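CMP/dCMP-type deaminase domain-containing protein (Aspergillus oryzae RIB40, PDB 7DRY) probably deaminates a pyrimidine intermediate of riboflavin biosynthesis, acting as a zinc-dependent enzyme with the cytidine deaminase fold. Local coordinates at residues F26-E37 with E88-M99; I127-K135 with I155-E164. One frame throughout, in Å; residues are numbered along the deposited sequence.

Contact 1 of 2, residues F26-E37 with E88-M99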
# COMPACT_ATOMS: atom_id res chain seq x y z
N PHE A 26 -1.30 -1.16 12.50
CA PHE A 26 -1.17 -2.29 11.59
C PHE A 26 0.10 -2.06 10.80
O PHE A 26 0.18 -1.13 10.00
CB PHE A 26 -2.39 -2.40 10.68
CG PHE A 26 -3.60 -2.96 11.38
CD1 PHE A 26 -4.36 -2.18 12.23
CD2 PHE A 26 -3.96 -4.29 11.19
CE1 PHE A 26 -5.48 -2.70 12.89
CE2 PHE A 26 -5.07 -4.82 11.84
CZ PHE A 26 -5.83 -4.03 12.69
N ARG A 27 1.10 -2.90 11.05
CA ARG A 27 2.44 -2.72 10.51
C ARG A 27 2.47 -3.24 9.08
O ARG A 27 2.39 -4.45 8.85
CB ARG A 27 3.45 -3.44 11.38
CG ARG A 27 3.48 -2.87 12.78
CD ARG A 27 4.17 -3.82 13.72
NE ARG A 27 5.62 -3.77 13.62
CZ ARG A 27 6.40 -4.85 13.48
NH1 ARG A 27 5.87 -6.06 13.38
NH2 ARG A 27 7.71 -4.70 13.45
N VAL A 28 2.58 -2.32 8.12
CA VAL A 28 2.42 -2.59 6.70
C VAL A 28 3.58 -1.92 5.97
O VAL A 28 4.14 -0.93 6.45
CB VAL A 28 1.04 -2.06 6.23
CG1 VAL A 28 0.85 -2.17 4.72
CG2 VAL A 28 -0.09 -2.81 6.93
N GLY A 29 3.95 -2.49 4.83
CA GLY A 29 4.97 -1.90 3.97
C GLY A 29 4.44 -1.76 2.56
O GLY A 29 3.61 -2.55 2.11
N ALA A 30 4.95 -0.75 1.85
CA ALA A 30 4.49 -0.45 0.51
C ALA A 30 5.67 -0.05 -0.37
O ALA A 30 6.58 0.65 0.09
CB ALA A 30 3.49 0.71 0.51
N ILE A 31 5.63 -0.49 -1.63
CA ILE A 31 6.67 -0.17 -2.61
C ILE A 31 5.97 0.26 -3.90
O ILE A 31 5.11 -0.47 -4.40
CB ILE A 31 7.59 -1.37 -2.89
CG1 ILE A 31 8.39 -1.72 -1.63
CG2 ILE A 31 8.56 -1.04 -4.03
CD1 ILE A 31 9.16 -3.04 -1.72
N LEU A 32 6.34 1.42 -4.41
CA LEU A 32 5.77 1.96 -5.64
C LEU A 32 6.78 1.74 -6.76
O LEU A 32 7.96 2.11 -6.62
CB LEU A 32 5.47 3.44 -5.47
CG LEU A 32 4.81 4.14 -6.67
CD1 LEU A 32 3.45 3.51 -6.97
CD2 LEU A 32 4.68 5.62 -6.37
N VAL A 33 6.34 1.12 -7.86
CA VAL A 33 7.21 0.67 -8.95
C VAL A 33 6.73 1.28 -10.26
O VAL A 33 5.53 1.40 -10.50
CB VAL A 33 7.15 -0.87 -9.04
CG1 VAL A 33 7.99 -1.40 -10.19
CG2 VAL A 33 7.59 -1.50 -7.71
N SER A 34 7.68 1.66 -11.12
CA SER A 34 7.40 2.01 -12.52
C SER A 34 7.75 0.81 -13.39
O SER A 34 8.89 0.34 -13.38
CB SER A 34 8.20 3.23 -12.97
OG SER A 34 8.10 3.40 -14.38
N ARG A 35 6.77 0.33 -14.15
CA ARG A 35 6.88 -0.91 -14.90
C ARG A 35 6.46 -0.67 -16.34
O ARG A 35 5.49 0.04 -16.61
CB ARG A 35 5.94 -1.95 -14.25
CG ARG A 35 5.78 -3.25 -15.03
CD ARG A 35 5.14 -4.30 -14.13
NE ARG A 35 6.03 -4.67 -13.04
CZ ARG A 35 5.62 -5.19 -11.88
NH1 ARG A 35 4.33 -5.41 -11.67
NH2 ARG A 35 6.51 -5.49 -10.94
N LYS A 36 7.18 -1.29 -17.28
CA LYS A 36 6.77 -1.20 -18.67
C LYS A 36 5.40 -1.84 -18.86
O LYS A 36 5.10 -2.89 -18.29
CB LYS A 36 7.79 -1.91 -19.58
CG LYS A 36 9.11 -1.18 -19.73
CD LYS A 36 8.93 0.16 -20.44
CE LYS A 36 8.46 -0.02 -21.87
NZ LYS A 36 9.57 -0.08 -22.86
N GLU A 37 4.55 -1.19 -19.65
CA GLU A 37 3.27 -1.80 -19.96
C GLU A 37 3.46 -2.92 -20.97
O GLU A 37 4.38 -2.89 -21.79
CB GLU A 37 2.28 -0.76 -20.48
CG GLU A 37 1.62 0.01 -19.35
CD GLU A 37 1.23 1.41 -19.73
OE1 GLU A 37 0.34 1.99 -19.05
OE2 GLU A 37 1.79 1.95 -20.70
N GLU A 88 4.70 8.53 -17.73
CA GLU A 88 5.16 8.24 -19.07
C GLU A 88 4.21 7.23 -19.70
O GLU A 88 3.88 6.22 -19.06
CB GLU A 88 6.58 7.66 -19.03
CG GLU A 88 7.50 8.36 -18.03
CD GLU A 88 8.64 7.47 -17.57
OE1 GLU A 88 8.72 7.19 -16.35
OE2 GLU A 88 9.44 7.05 -18.43
N PRO A 89 3.75 7.45 -20.93
CA PRO A 89 2.63 6.64 -21.44
C PRO A 89 2.90 5.15 -21.58
O PRO A 89 1.94 4.38 -21.52
CB PRO A 89 2.31 7.29 -22.80
CG PRO A 89 2.86 8.68 -22.70
CD PRO A 89 4.08 8.57 -21.83
N ASP A 90 4.15 4.73 -21.77
CA ASP A 90 4.48 3.32 -21.99
C ASP A 90 4.80 2.57 -20.70
O ASP A 90 4.93 1.35 -20.72
CB ASP A 90 5.66 3.19 -22.95
CG ASP A 90 5.28 3.46 -24.39
OD1 ASP A 90 4.08 3.71 -24.65
OD2 ASP A 90 6.18 3.41 -25.26
N ARG A 91 4.93 3.29 -19.59
CA ARG A 91 5.15 2.73 -18.27
C ARG A 91 3.96 3.06 -17.38
O ARG A 91 3.29 4.07 -17.57
CB ARG A 91 6.42 3.30 -17.60
CG ARG A 91 7.68 3.02 -18.39
CD ARG A 91 8.90 3.56 -17.67
NE ARG A 91 9.27 2.63 -16.62
CZ ARG A 91 10.14 1.64 -16.77
NH1 ARG A 91 10.77 1.47 -17.92
NH2 ARG A 91 10.39 0.83 -15.76
N LYS A 92 3.71 2.18 -16.42
CA LYS A 92 2.64 2.37 -15.46
C LYS A 92 3.20 2.30 -14.05
O LYS A 92 4.21 1.63 -13.80
CB LYS A 92 1.53 1.33 -15.62
CG LYS A 92 1.95 -0.11 -15.34
CD LYS A 92 0.72 -1.03 -15.45
CE LYS A 92 1.08 -2.50 -15.42
NZ LYS A 92 -0.13 -3.34 -15.69
N LEU A 93 2.54 2.99 -13.13
CA LEU A 93 2.89 2.94 -11.72
C LEU A 93 2.05 1.86 -11.06
O LEU A 93 0.83 1.81 -11.24
CB LEU A 93 2.61 4.28 -11.05
CG LEU A 93 3.56 5.42 -11.43
CD1 LEU A 93 3.04 6.72 -10.83
CD2 LEU A 93 4.97 5.12 -10.93
N VAL A 94 2.72 0.99 -10.31
CA VAL A 94 2.09 -0.10 -9.60
C VAL A 94 2.55 -0.01 -8.15
O VAL A 94 3.74 0.20 -7.90
CB VAL A 94 2.52 -1.45 -10.20
CG1 VAL A 94 2.06 -2.60 -9.35
CG2 VAL A 94 2.01 -1.57 -11.64
N MET A 95 1.63 -0.15 -7.21
CA MET A 95 1.97 -0.18 -5.80
C MET A 95 1.76 -1.57 -5.22
O MET A 95 0.67 -2.15 -5.37
CB MET A 95 1.19 0.86 -5.00
CG MET A 95 1.67 0.94 -3.55
SD MET A 95 0.76 2.11 -2.53
CE MET A 95 1.57 3.64 -3.00
N TYR A 96 2.80 -2.11 -4.60
CA TYR A 96 2.70 -3.31 -3.78
C TYR A 96 2.53 -2.89 -2.33
O TYR A 96 3.16 -1.93 -1.86
CB TYR A 96 3.97 -4.14 -3.91
CG TYR A 96 4.15 -4.78 -5.26
CD1 TYR A 96 4.81 -4.10 -6.30
CD2 TYR A 96 3.67 -6.06 -5.51
CE1 TYR A 96 4.97 -4.69 -7.55
CE2 TYR A 96 3.82 -6.65 -6.76
CZ TYR A 96 4.48 -5.97 -7.77
OH TYR A 96 4.64 -6.56 -8.99
N VAL A 97 1.67 -3.59 -1.61
CA VAL A 97 1.43 -3.29 -0.20
C VAL A 97 0.99 -4.58 0.47
O VAL A 97 0.29 -5.38 -0.14
CB VAL A 97 0.41 -2.13 -0.07
CG1 VAL A 97 -0.88 -2.46 -0.78
CG2 VAL A 97 0.15 -1.78 1.37
N THR A 98 1.44 -4.81 1.71
CA THR A 98 1.18 -6.13 2.29
C THR A 98 -0.32 -6.35 2.49
O THR A 98 -0.82 -7.45 2.23
CB THR A 98 1.96 -6.39 3.58
OG1 THR A 98 1.65 -5.39 4.56
CG2 THR A 98 3.47 -6.41 3.31
N MET A 99 -1.05 -5.33 2.93
CA MET A 99 -2.48 -5.46 3.19
C MET A 99 -3.27 -4.57 2.24
O MET A 99 -2.76 -3.59 1.69
CB MET A 99 -2.80 -5.09 4.64
CG MET A 99 -2.06 -5.95 5.67
SD MET A 99 -2.59 -5.67 7.36
CE MET A 99 -4.20 -6.48 7.37
O HOH W 1 2.11 -6.51 7.06
O HOH W 2 6.93 5.67 -14.82
O HOH W 3 8.63 2.41 -24.77
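Arg-35 reaches across to Tyr-96 end-on with both terminal nitrogens: NH1 and NH2 of Arg-35 each lie 2.9 Å from Tyr-96 OH, which sits in the guanidinium plane at its edge. With CG anti to the backbone N (chi1 172°), the arginine leaves the sheet on the Val-33 and Tyr-96 face, and the bend at chi3 turns its end toward the phenol; Val-33 CG2 meets the edge of the same ring. Guanidinium and ring are turned steeply, 71° between planes. The buried Tyr-96 hydroxyl is shared by Arg-35 and His-5 ND1, while Asp-45 gives the guanidinium a salt-bridged counter-charge.

Arg-91 meets Ser-34 through NE and NH2, one to each of two oxygens. NE donates to Ser-34 OG at 2.6 Å and NH2 to Ser-34 O at 2.9 Å, the latter from well above the carbonyl plane; NH2 also reaches Asp-44 O. The backbone N of Lys-36 lies over one face of the guanidinium, and its bent side chain brings CD to 3.4 Å from Arg-91 NH1. At the far end Val-28 CG1 presses tightly on Val-97 CG2 (3.4 Å), while a water links Arg-27 O to Thr-98 OG1.

The strands form an antiparallel pair in the central mixed sheet of the cytidine deaminase fold, Met-95 lying with Leu-32, Ala-30 and Val-97 on the face near Glu-63. Strand 29-36 is held between 46-52 and 91-97. Tyr-8 of helix 5-16 and Tyr-131 of strand 127-132 both stack with the Tyr-96 ring.

Contact 2 of 2, residues I127-K135 with I155-E164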
# COMPACT_ATOMS: atom_id res chain seq x y z
N ILE A 127 -1.42 6.10 -10.17
CA ILE A 127 -1.19 4.68 -9.89
C ILE A 127 -2.24 3.86 -10.61
O ILE A 127 -3.44 4.11 -10.47
CB ILE A 127 -1.22 4.43 -8.37
CG1 ILE A 127 -0.08 5.20 -7.71
CG2 ILE A 127 -1.10 2.94 -8.07
CD1 ILE A 127 -0.17 5.26 -6.20
N GLN A 128 -1.79 2.88 -11.41
CA GLN A 128 -2.69 2.09 -12.24
C GLN A 128 -3.09 0.75 -11.64
O GLN A 128 -4.13 0.21 -12.04
CB GLN A 128 -2.09 1.88 -13.64
CG GLN A 128 -2.26 3.10 -14.53
CD GLN A 128 -1.58 2.97 -15.88
OE1 GLN A 128 -0.68 3.75 -16.20
NE2 GLN A 128 -2.01 2.00 -16.68
N LYS A 129 -2.30 0.20 -10.72
CA LYS A 129 -2.60 -1.13 -10.20
C LYS A 129 -2.02 -1.26 -8.80
O LYS A 129 -0.94 -0.73 -8.52
CB LYS A 129 -2.04 -2.22 -11.12
CG LYS A 129 -2.43 -3.63 -10.71
CD LYS A 129 -2.17 -4.65 -11.82
CE LYS A 129 -2.81 -5.97 -11.47
NZ LYS A 129 -2.75 -6.93 -12.60
N ILE A 130 -2.75 -1.98 -7.94
CA ILE A 130 -2.33 -2.33 -6.58
C ILE A 130 -2.24 -3.85 -6.48
O ILE A 130 -3.17 -4.55 -6.88
CB ILE A 130 -3.33 -1.82 -5.52
CG1 ILE A 130 -3.73 -0.36 -5.78
CG2 ILE A 130 -2.75 -1.99 -4.12
CD1 ILE A 130 -2.59 0.63 -5.64
N TYR A 131 -1.13 -4.35 -5.94
CA TYR A 131 -1.00 -5.75 -5.56
C TYR A 131 -0.89 -5.81 -4.05
O TYR A 131 -0.16 -5.03 -3.45
CB TYR A 131 0.29 -6.34 -6.12
CG TYR A 131 0.30 -6.56 -7.62
CD1 TYR A 131 0.76 -5.57 -8.47
CD2 TYR A 131 -0.12 -7.75 -8.18
CE1 TYR A 131 0.79 -5.76 -9.85
CE2 TYR A 131 -0.09 -7.96 -9.56
CZ TYR A 131 0.36 -6.95 -10.38
OH TYR A 131 0.39 -7.12 -11.75
N PHE A 132 -1.62 -6.74 -3.42
CA PHE A 132 -1.52 -6.91 -1.97
C PHE A 132 -1.64 -8.39 -1.61
O PHE A 132 -2.04 -9.21 -2.44
CB PHE A 132 -2.53 -6.03 -1.22
CG PHE A 132 -3.95 -6.18 -1.69
CD1 PHE A 132 -4.76 -7.15 -1.13
CD2 PHE A 132 -4.48 -5.36 -2.67
CE1 PHE A 132 -6.07 -7.30 -1.54
CE2 PHE A 132 -5.79 -5.50 -3.08
CZ PHE A 132 -6.58 -6.48 -2.51
N GLY A 133 -1.30 -8.72 -0.36
CA GLY A 133 -1.16 -10.10 0.06
C GLY A 133 -2.27 -10.65 0.93
O GLY A 133 -2.40 -11.87 1.09
N VAL A 134 -3.10 -9.77 1.50
CA VAL A 134 -4.23 -10.16 2.33
C VAL A 134 -5.39 -9.22 2.03
O VAL A 134 -5.21 -8.00 2.03
CB VAL A 134 -3.89 -10.11 3.84
CG1 VAL A 134 -5.13 -10.39 4.68
CG2 VAL A 134 -2.79 -11.09 4.19
N LYS A 135 -6.57 -9.78 1.78
CA LYS A 135 -7.76 -8.99 1.47
C LYS A 135 -8.44 -8.51 2.75
O LYS A 135 -9.63 -8.73 2.99
CB LYS A 135 -8.70 -9.76 0.55
CG LYS A 135 -9.55 -8.84 -0.32
CD LYS A 135 -10.48 -9.60 -1.25
CE LYS A 135 -11.33 -8.63 -2.06
NZ LYS A 135 -12.34 -9.32 -2.90
N ILE A 155 -8.94 1.66 -11.08
CA ILE A 155 -7.63 1.21 -10.65
C ILE A 155 -7.69 -0.30 -10.49
O ILE A 155 -8.51 -0.81 -9.72
CB ILE A 155 -7.22 1.86 -9.31
CG1 ILE A 155 -7.46 3.37 -9.34
CG2 ILE A 155 -5.78 1.48 -8.94
CD1 ILE A 155 -6.59 4.10 -10.31
N ASP A 156 -6.81 -1.01 -11.18
CA ASP A 156 -6.77 -2.46 -11.07
C ASP A 156 -6.22 -2.87 -9.72
O ASP A 156 -5.44 -2.15 -9.09
CB ASP A 156 -5.86 -3.06 -12.15
CG ASP A 156 -6.41 -2.92 -13.55
OD1 ASP A 156 -7.60 -2.57 -13.72
OD2 ASP A 156 -5.64 -3.17 -14.50
N TRP A 157 -6.61 -4.06 -9.27
CA TRP A 157 -5.98 -4.63 -8.09
C TRP A 157 -5.95 -6.15 -8.22
O TRP A 157 -6.73 -6.75 -8.95
CB TRP A 157 -6.66 -4.18 -6.78
CG TRP A 157 -8.12 -4.44 -6.75
CD1 TRP A 157 -9.11 -3.58 -7.12
CD2 TRP A 157 -8.77 -5.64 -6.32
NE1 TRP A 157 -10.34 -4.17 -6.94
CE2 TRP A 157 -10.16 -5.44 -6.45
CE3 TRP A 157 -8.31 -6.87 -5.83
CZ2 TRP A 157 -11.10 -6.41 -6.12
CZ3 TRP A 157 -9.25 -7.85 -5.50
CH2 TRP A 157 -10.63 -7.61 -5.65
N GLN A 158 -5.02 -6.75 -7.47
CA GLN A 158 -4.80 -8.19 -7.55
C GLN A 158 -4.29 -8.68 -6.20
O GLN A 158 -3.36 -8.10 -5.64
CB GLN A 158 -3.76 -8.50 -8.62
CG GLN A 158 -3.49 -9.97 -8.83
CD GLN A 158 -2.77 -10.22 -10.14
OE1 GLN A 158 -3.05 -9.58 -11.15
NE2 GLN A 158 -1.83 -11.16 -10.12
N VAL A 159 -4.91 -9.74 -5.68
CA VAL A 159 -4.41 -10.40 -4.48
C VAL A 159 -3.35 -11.41 -4.89
O VAL A 159 -3.55 -12.19 -5.83
CB VAL A 159 -5.56 -11.08 -3.72
CG1 VAL A 159 -5.05 -11.61 -2.40
CG2 VAL A 159 -6.70 -10.11 -3.49
N VAL A 160 -2.23 -11.39 -4.18
CA VAL A 160 -1.14 -12.33 -4.39
C VAL A 160 -1.12 -13.26 -3.19
O VAL A 160 -0.83 -12.83 -2.06
CB VAL A 160 0.20 -11.60 -4.53
CG1 VAL A 160 1.34 -12.60 -4.76
CG2 VAL A 160 0.13 -10.57 -5.65
N ASN A 161 -1.44 -14.53 -3.41
CA ASN A 161 -1.60 -15.49 -2.33
C ASN A 161 -0.25 -16.05 -1.90
O ASN A 161 0.75 -15.95 -2.62
CB ASN A 161 -2.50 -16.65 -2.78
CG ASN A 161 -3.90 -16.20 -3.16
OD1 ASN A 161 -4.49 -15.35 -2.50
ND2 ASN A 161 -4.43 -16.78 -4.23
N GLY A 162 -0.23 -16.62 -0.70
CA GLY A 162 0.90 -17.39 -0.21
C GLY A 162 1.65 -16.78 0.95
O GLY A 162 2.49 -17.47 1.55
N LEU A 163 1.40 -15.52 1.30
CA LEU A 163 2.10 -14.86 2.40
C LEU A 163 1.15 -14.38 3.49
O LEU A 163 1.54 -13.56 4.33
CB LEU A 163 2.95 -13.69 1.89
CG LEU A 163 4.07 -14.06 0.92
CD1 LEU A 163 4.47 -12.86 0.08
CD2 LEU A 163 5.25 -14.62 1.71
N GLU A 164 -0.09 -14.90 3.53
CA GLU A 164 -1.12 -14.29 4.36
C GLU A 164 -0.76 -14.33 5.84
O GLU A 164 -0.87 -13.32 6.55
CB GLU A 164 -2.47 -14.98 4.13
CG GLU A 164 -3.01 -14.90 2.71
CD GLU A 164 -2.46 -15.98 1.80
OE1 GLU A 164 -1.65 -16.80 2.27
OE2 GLU A 164 -2.86 -16.02 0.63
O HOH W 4 -4.39 -5.78 -14.60
O HOH W 5 -6.04 -7.19 -11.93
O HOH W 6 -0.27 -13.40 0.41
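Lys-129 and Gln-158 make the direct polar side-chain bond of this parallel pair, Lys-129 NZ donating to Gln-158 OE1 at 3.0 Å from a position tilted out of the amide's carbonyl plane. The lysine is fully extended, CG anti to the backbone N (chi1 -174°), and lays its methylenes over Asp-156 CB before meeting the glutamine. A water bridges the same ammonium to Asp-156 OD2. Backbone bonds alternate along the strands, from Asp-156 N to Gln-128 O through to Val-160 N to Phe-132 O, at 2.8 Å. Farther on, a water donates to Gly-133 O and Val-160 O and accepts from Leu-163 N, joining the segment after strand 127-132 to the turn before helix 164-171.

Outward from these bonds, Tyr-131 and Gln-158 point the same way side by side, with Tyr-131 CE2 3.6 Å from Gln-158 CD and the amide NE2 at the ring's edge. On the other face Phe-132 CE1 packs 3.5 Å from Val-159 CG2. Phe-132 and the six-membered ring of Trp-157 are nearly parallel but barely overlap, centroids 5.9 Å apart. Trp-157 NE1 hydrogen-bonds to Thr-151 OG1 of helix 145-152, the connecting helix of this beta-alpha-beta crossover. The chemistry is largely divided by face: charged and amide groups, with water and Tyr-131, line the Lys-129 side, whereas mainly aromatic and aliphatic groups join the Trp-157 side to the crossover helix, the exposed Lys-135 crossing the indole at about a right angle.

Contact 1 and contact 2 are two pairings of one mixed sheet, separated by the 91-97 and 127-132 pair; their centres are about 10 Å apart, and they show how one sheet carries both antiparallel and parallel pairs. At the seam Leu-93 O is 2.8 Å from Gln-128 N and Met-95 O 2.9 Å from Tyr-131 N, both probable hydrogen bonds. Both contacts approach the metal site of His-61, Cys-102 and Cys-112: the Val-28 side chain is about 7 Å from the zinc ion, that of Ile-130 about 10 Å. Met-95 touches Ile-130 and lies about 4 Å, side chain to side chain, from Glu-63, seen to bind zinc in a structure of this protein, though not in this chain.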